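Local coordinates for putative TOXIN related protein (Parabacteroides distasonis ATCC 8503, PDB 3K0Y) that is of unknown function, a NigD-like protein that joins an OB domain to a beta sandwich and is named only tentatively as toxin-related, at residues 148-153 with 171-176; 185-190 with 198-203. One frame throughout, in Å; residues are numbered along the deposited sequence.

Contact 1: 148-153 with 171-176; sequences YTLEFR and FNLSSL
Phe152 and Phe171 meet rim to rim: CD1 of Phe152 lies 3.7 Å from CE2 of Phe171, while CZ of Phe171 sits at the edge of the Phe152 ring and CE1 of Phe152 at the edge of the Phe171 ring, each in plane. The two side chains cross at about a right angle. Phe171 leaves its backbone toward 148-153, and its chi1 of -62°, CG anti to the carbonyl carbon, puts CE2 and CZ against the Phe152 edge. Further along, methyl meets methyl: Leu150 CD2 is 4.1 Å from Leu176 CD2, and Leu150 CD1 approaches Leu173 CD2 more loosely at 4.4 Å. At the far end the Tyr148 ring comes obliquely to Leu176, CE1 lying 4.2 Å from CB, and its hydroxyl bonds to the carbonyl of Pro177. A type I turn from Leu173 to Leu176, closed by Leu176 N to Leu173 O at 3.0 Å, lets both leucines face Leu150; overlapping its start, Asn172 OD1 accepts from Ser174 N in an Asx turn. Ile122 touches both phenylalanines, Leu138 packs on Phe171 and Ile136 on Phe152. Between these two segments the contact is apolar, consistent with facing layers of the C-terminal beta sandwich domain.

Contact 2: 185-190 with 198-203; sequences DLVVNY and AYKLKY
Val188 and Leu201 form the apolar centre, CG2 of the valine lying 3.9 Å from CD1 of the leucine as the two side chains cross at a slant. They share a face of the sheet with Leu186 and Tyr199, and on this side Met113 and Ile115 of strand 113-116 pack against the pair of strands. Toward one end, Leu186 CB sits 4.1 Å from Tyr203 CB. Toward the other, the rings of Tyr190 and Tyr199 lie near each other obliquely, but the model is too close here and the detail of the pair is doubtful. Tyr190 is turned there by its chi1 of 59°, which sets CG between the backbone N and the carbonyl carbon; the Tyr199 hydroxyl bonds to the carbonyl of Ile108. The backbones form an antiparallel beta hairpin of strands 184-192 and 195-203, the latter an edge strand of its four-stranded sheet within the chain. Leu186 with Leu201 and Val188 with Tyr199 are its hydrogen-bonded pairs: Val188 N reaches Tyr199 O at 2.9 Å almost straight (177°), while the return bond from Tyr199 N to Val188 O is more bent. Alternating with them are the non-hydrogen-bonded pairs, whose side chains occupy the other, more exposed face. Here Val187 lies alongside the extended Lys200, CG2 4.0 Å from CE, and Asn189 OD1 rests 3.4 Å from Ala198 CB. Outermost, Asp185 and Lys202 run side by side. A bend at chi2 (-71°) brings the lysine back to the carboxylate, where NZ closes a salt bridge of 2.8 Å to the syn lone pair of OD1. Lys200 NZ stays 5.5 Å from Asp185 OD2 and may add slightly to the positive surroundings of the carboxylate.

Contact 1 closes before contact 2 opens along the chain, and their centres lie about 9 Å apart within the C-terminal beta sandwich domain. Strand 149-155 of contact 1 runs parallel beside strand 184-192 of contact 2, joined by probable backbone hydrogen bonds from Leu150 N to Val187 O and from Phe152 N to Asn189 O, each 2.7 Å. The four-stranded sheet runs in the order 135-139, 149-155, 184-192, 195-203. Contact 1 links this sheet to strand 163-172, which belongs to the other sheet, and contact 2 forms the edge of the four-stranded sheet. Leu186 touches both Leu150 and Leu176, making the apolar interior continuous from one contact to the other.

Contact 1: 148-153 with 171-176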
loop_
_atom_site.group_PDB
_atom_site.type_symbol
_atom_site.label_atom_id
_atom_site.label_comp_id
_atom_site.label_asym_id
_atom_site.label_seq_id
_atom_site.Cartn_x
_atom_site.Cartn_y
_atom_site.Cartn_z
ATOM N N TYR A 148 5.191 -15.863 0.134
ATOM C CA TYR A 148 4.503 -14.969 1.066
ATOM C C TYR A 148 5.433 -14.256 2.014
ATOM O O TYR A 148 4.974 -13.746 3.038
ATOM C CB TYR A 148 3.452 -15.746 1.836
ATOM C CG TYR A 148 2.450 -16.356 0.916
ATOM C CD1 TYR A 148 1.608 -15.549 0.167
ATOM C CD2 TYR A 148 2.365 -17.741 0.744
ATOM C CE1 TYR A 148 0.677 -16.091 -0.703
ATOM C CE2 TYR A 148 1.403 -18.309 -0.121
ATOM C CZ TYR A 148 0.577 -17.473 -0.838
ATOM O OH TYR A 148 -0.362 -17.950 -1.698
ATOM N N THR A 149 6.724 -14.231 1.682
ATOM C CA THR A 149 7.725 -13.502 2.447
ATOM C C THR A 149 8.158 -12.354 1.515
ATOM O O THR A 149 8.659 -12.581 0.379
ATOM C CB THR A 149 8.963 -14.354 2.894
ATOM O OG1 THR A 149 8.574 -15.419 3.784
ATOM C CG2 THR A 149 10.015 -13.472 3.607
ATOM N N LEU A 150 7.969 -11.124 1.997
ATOM C CA LEU A 150 8.264 -9.919 1.233
ATOM C C LEU A 150 9.241 -9.025 1.964
ATOM O O LEU A 150 9.426 -9.158 3.178
ATOM C CB LEU A 150 6.988 -9.180 0.929
ATOM C CG LEU A 150 5.860 -9.976 0.282
ATOM C CD1 LEU A 150 4.509 -9.224 0.481
ATOM C CD2 LEU A 150 6.117 -10.151 -1.187
ATOM N N GLU A 151 9.894 -8.128 1.212
ATOM C CA GLU A 151 10.766 -7.130 1.799
ATOM C C GLU A 151 10.324 -5.735 1.350
ATOM O O GLU A 151 10.159 -5.479 0.157
ATOM C CB GLU A 151 12.208 -7.318 1.358
ATOM C CG GLU A 151 12.837 -8.559 1.752
ATOM C CD GLU A 151 14.287 -8.723 1.210
ATOM O OE1 GLU A 151 14.741 -7.961 0.326
ATOM O OE2 GLU A 151 14.958 -9.638 1.701
ATOM N N PHE A 152 10.131 -4.850 2.307
ATOM C CA PHE A 152 9.842 -3.484 2.050
ATOM C C PHE A 152 11.175 -2.791 1.973
ATOM O O PHE A 152 11.949 -2.814 2.899
ATOM C CB PHE A 152 8.984 -2.877 3.162
ATOM C CG PHE A 152 8.774 -1.397 3.021
ATOM C CD1 PHE A 152 8.103 -0.891 1.921
ATOM C CD2 PHE A 152 9.262 -0.524 3.953
ATOM C CE1 PHE A 152 7.918 0.471 1.774
ATOM C CE2 PHE A 152 9.068 0.840 3.837
ATOM C CZ PHE A 152 8.381 1.351 2.742
ATOM N N ARG A 153 11.427 -2.147 0.852
ATOM C CA ARG A 153 12.713 -1.566 0.552
ATOM C C ARG A 153 12.607 -0.045 0.348
ATOM O O ARG A 153 11.598 0.463 -0.192
ATOM C CB ARG A 153 13.215 -2.249 -0.712
ATOM C CG ARG A 153 13.475 -3.718 -0.525
ATOM C CD ARG A 153 14.856 -3.818 -0.065
ATOM N NE ARG A 153 15.397 -5.154 -0.099
ATOM C CZ ARG A 153 16.692 -5.394 -0.002
ATOM N NH1 ARG A 153 17.539 -4.396 0.116
ATOM N NH2 ARG A 153 17.123 -6.630 0.014
ATOM N N PHE A 171 0.856 -1.274 -1.883
ATOM C CA PHE A 171 1.348 -2.264 -2.852
ATOM C C PHE A 171 0.245 -3.274 -3.218
ATOM O O PHE A 171 -0.385 -3.894 -2.350
ATOM C CB PHE A 171 2.570 -3.009 -2.292
ATOM C CG PHE A 171 3.754 -2.114 -2.023
ATOM C CD1 PHE A 171 4.548 -1.646 -3.068
ATOM C CD2 PHE A 171 4.122 -1.778 -0.727
ATOM C CE1 PHE A 171 5.646 -0.848 -2.817
ATOM C CE2 PHE A 171 5.262 -0.991 -0.489
ATOM C CZ PHE A 171 5.999 -0.521 -1.500
ATOM N N ASN A 172 -0.001 -3.419 -4.513
ATOM C CA ASN A 172 -1.020 -4.316 -5.000
ATOM C C ASN A 172 -0.493 -5.731 -4.804
ATOM O O ASN A 172 0.575 -6.084 -5.307
ATOM C CB ASN A 172 -1.313 -3.991 -6.474
ATOM C CG ASN A 172 -2.535 -4.679 -7.012
ATOM O OD1 ASN A 172 -2.816 -5.820 -6.659
ATOM N ND2 ASN A 172 -3.220 -4.036 -7.956
ATOM N N LEU A 173 -1.232 -6.546 -4.059
ATOM C CA LEU A 173 -0.799 -7.928 -3.780
ATOM C C LEU A 173 -1.366 -8.962 -4.725
ATOM O O LEU A 173 -1.218 -10.161 -4.498
ATOM C CB LEU A 173 -1.167 -8.335 -2.351
ATOM C CG LEU A 173 -0.541 -7.460 -1.276
ATOM C CD1 LEU A 173 -0.994 -7.873 0.132
ATOM C CD2 LEU A 173 0.951 -7.490 -1.393
ATOM N N SER A 174 -2.014 -8.521 -5.782
ATOM C CA SER A 174 -2.763 -9.445 -6.602
ATOM C C SER A 174 -1.857 -10.419 -7.376
ATOM O O SER A 174 -2.353 -11.373 -7.909
ATOM C CB SER A 174 -3.677 -8.661 -7.564
ATOM O OG SER A 174 -2.914 -7.994 -8.539
ATOM N N SER A 175 -0.547 -10.153 -7.426
ATOM C CA SER A 175 0.452 -10.999 -8.069
ATOM C C SER A 175 0.967 -12.094 -7.139
ATOM O O SER A 175 1.794 -12.889 -7.563
ATOM C CB SER A 175 1.662 -10.134 -8.513
ATOM O OG SER A 175 2.403 -9.675 -7.379
ATOM N N LEU A 176 0.529 -12.136 -5.880
ATOM C CA LEU A 176 0.908 -13.240 -5.006
ATOM C C LEU A 176 0.124 -14.487 -5.439
ATOM O O LEU A 176 -0.975 -14.353 -5.968
ATOM C CB LEU A 176 0.630 -12.953 -3.540
ATOM C CG LEU A 176 1.480 -11.846 -2.892
ATOM C CD1 LEU A 176 0.968 -11.625 -1.458
ATOM C CD2 LEU A 176 2.976 -12.148 -2.947
#

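Contact 2: 185-190 with 198-203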
loop_
_atom_site.group_PDB
_atom_site.type_symbol
_atom_site.label_atom_id
_atom_site.label_comp_id
_atom_site.label_asym_id
_atom_site.label_seq_id
_atom_site.Cartn_x
_atom_site.Cartn_y
_atom_site.Cartn_z
ATOM N N ASP A 185 0.026 -16.788 6.220
ATOM C CA ASP A 185 0.858 -15.813 6.868
ATOM C C ASP A 185 1.690 -15.059 5.853
ATOM O O ASP A 185 2.366 -15.675 5.021
ATOM C CB ASP A 185 1.806 -16.464 7.855
ATOM C CG ASP A 185 1.096 -17.013 9.084
ATOM O OD1 ASP A 185 -0.102 -16.716 9.325
ATOM O OD2 ASP A 185 1.783 -17.759 9.789
ATOM N N LEU A 186 1.634 -13.735 5.935
ATOM C CA LEU A 186 2.422 -12.864 5.079
ATOM C C LEU A 186 3.428 -12.223 5.996
ATOM O O LEU A 186 3.063 -11.643 7.011
ATOM C CB LEU A 186 1.524 -11.836 4.410
ATOM C CG LEU A 186 2.076 -10.961 3.289
ATOM C CD1 LEU A 186 2.283 -11.743 2.032
ATOM C CD2 LEU A 186 1.180 -9.745 2.981
ATOM N N VAL A 187 4.695 -12.411 5.684
ATOM C CA VAL A 187 5.808 -11.897 6.454
ATOM C C VAL A 187 6.388 -10.742 5.606
ATOM O O VAL A 187 6.763 -10.931 4.440
ATOM C CB VAL A 187 6.849 -13.010 6.738
ATOM C CG1 VAL A 187 8.119 -12.463 7.375
ATOM C CG2 VAL A 187 6.219 -14.117 7.663
ATOM N N VAL A 188 6.444 -9.553 6.193
ATOM C CA VAL A 188 7.058 -8.435 5.562
ATOM C C VAL A 188 8.238 -7.985 6.418
ATOM O O VAL A 188 8.046 -7.460 7.518
ATOM C CB VAL A 188 6.067 -7.260 5.418
ATOM C CG1 VAL A 188 6.760 -6.077 4.756
ATOM C CG2 VAL A 188 4.827 -7.679 4.647
ATOM N N ASN A 189 9.440 -8.139 5.864
ATOM C CA ASN A 189 10.674 -7.641 6.408
ATOM C C ASN A 189 10.960 -6.208 5.955
ATOM O O ASN A 189 10.599 -5.806 4.827
ATOM C CB ASN A 189 11.806 -8.577 5.963
ATOM C CG ASN A 189 11.667 -9.960 6.571
ATOM O OD1 ASN A 189 11.596 -10.075 7.773
ATOM N ND2 ASN A 189 11.561 -10.977 5.765
ATOM N N TYR A 190 11.548 -5.417 6.848
ATOM C CA TYR A 190 11.976 -4.042 6.545
ATOM C C TYR A 190 13.191 -3.758 7.403
ATOM O O TYR A 190 13.442 -4.494 8.351
ATOM C CB TYR A 190 10.854 -3.030 6.826
ATOM C CG TYR A 190 10.364 -3.034 8.241
ATOM C CD1 TYR A 190 9.503 -4.008 8.684
ATOM C CD2 TYR A 190 10.755 -2.049 9.139
ATOM C CE1 TYR A 190 9.068 -4.034 9.982
ATOM C CE2 TYR A 190 10.324 -2.070 10.436
ATOM C CZ TYR A 190 9.470 -3.059 10.847
ATOM O OH TYR A 190 9.017 -3.093 12.154
ATOM N N ALA A 198 10.510 -7.645 11.155
ATOM C CA ALA A 198 9.484 -8.388 10.437
ATOM C C ALA A 198 8.103 -8.037 10.998
ATOM O O ALA A 198 7.927 -7.822 12.199
ATOM C CB ALA A 198 9.683 -9.892 10.590
ATOM N N TYR A 199 7.113 -8.002 10.129
ATOM C CA TYR A 199 5.764 -7.930 10.601
ATOM C C TYR A 199 5.008 -9.041 9.919
ATOM O O TYR A 199 5.264 -9.333 8.781
ATOM C CB TYR A 199 5.151 -6.555 10.342
ATOM C CG TYR A 199 5.563 -5.519 11.382
ATOM C CD1 TYR A 199 5.777 -5.849 12.774
ATOM C CD2 TYR A 199 5.796 -4.209 10.979
ATOM C CE1 TYR A 199 6.185 -4.827 13.699
ATOM C CE2 TYR A 199 6.234 -3.249 11.857
ATOM C CZ TYR A 199 6.404 -3.533 13.214
ATOM O OH TYR A 199 6.791 -2.439 13.954
ATOM N N LYS A 200 4.111 -9.682 10.665
ATOM C CA LYS A 200 3.377 -10.835 10.191
ATOM C C LYS A 200 1.926 -10.514 10.106
ATOM O O LYS A 200 1.305 -10.209 11.121
ATOM C CB LYS A 200 3.525 -11.996 11.136
ATOM C CG LYS A 200 4.839 -12.634 11.155
ATOM C CD LYS A 200 4.730 -14.074 11.714
ATOM C CE LYS A 200 6.075 -14.811 11.578
ATOM N NZ LYS A 200 6.155 -15.931 12.550
ATOM N N LEU A 201 1.365 -10.629 8.925
ATOM C CA LEU A 201 -0.032 -10.345 8.729
ATOM C C LEU A 201 -0.708 -11.584 8.135
ATOM O O LEU A 201 -0.077 -12.450 7.546
ATOM C CB LEU A 201 -0.236 -9.144 7.780
ATOM C CG LEU A 201 0.624 -7.888 7.933
ATOM C CD1 LEU A 201 1.976 -8.084 7.244
ATOM C CD2 LEU A 201 -0.027 -6.620 7.292
ATOM N N LYS A 202 -2.017 -11.626 8.280
ATOM C CA LYS A 202 -2.839 -12.679 7.701
ATOM C C LYS A 202 -3.252 -12.178 6.345
ATOM O O LYS A 202 -3.629 -11.030 6.230
ATOM C CB LYS A 202 -4.087 -12.912 8.569
ATOM C CG LYS A 202 -3.801 -13.450 9.925
ATOM C CD LYS A 202 -3.344 -14.861 9.824
ATOM C CE LYS A 202 -3.217 -15.550 11.179
ATOM N NZ LYS A 202 -2.286 -16.736 11.120
ATOM N N TYR A 203 -3.204 -13.051 5.344
ATOM C CA TYR A 203 -3.545 -12.740 3.942
ATOM C C TYR A 203 -4.352 -13.871 3.266
ATOM O O TYR A 203 -3.949 -15.045 3.254
ATOM C CB TYR A 203 -2.276 -12.499 3.133
ATOM C CG TYR A 203 -2.573 -12.236 1.675
ATOM C CD1 TYR A 203 -3.200 -11.049 1.271
ATOM C CD2 TYR A 203 -2.260 -13.167 0.705
ATOM C CE1 TYR A 203 -3.507 -10.801 -0.064
ATOM C CE2 TYR A 203 -2.569 -12.935 -0.636
ATOM C CZ TYR A 203 -3.176 -11.738 -1.010
ATOM O OH TYR A 203 -3.494 -11.514 -2.327
#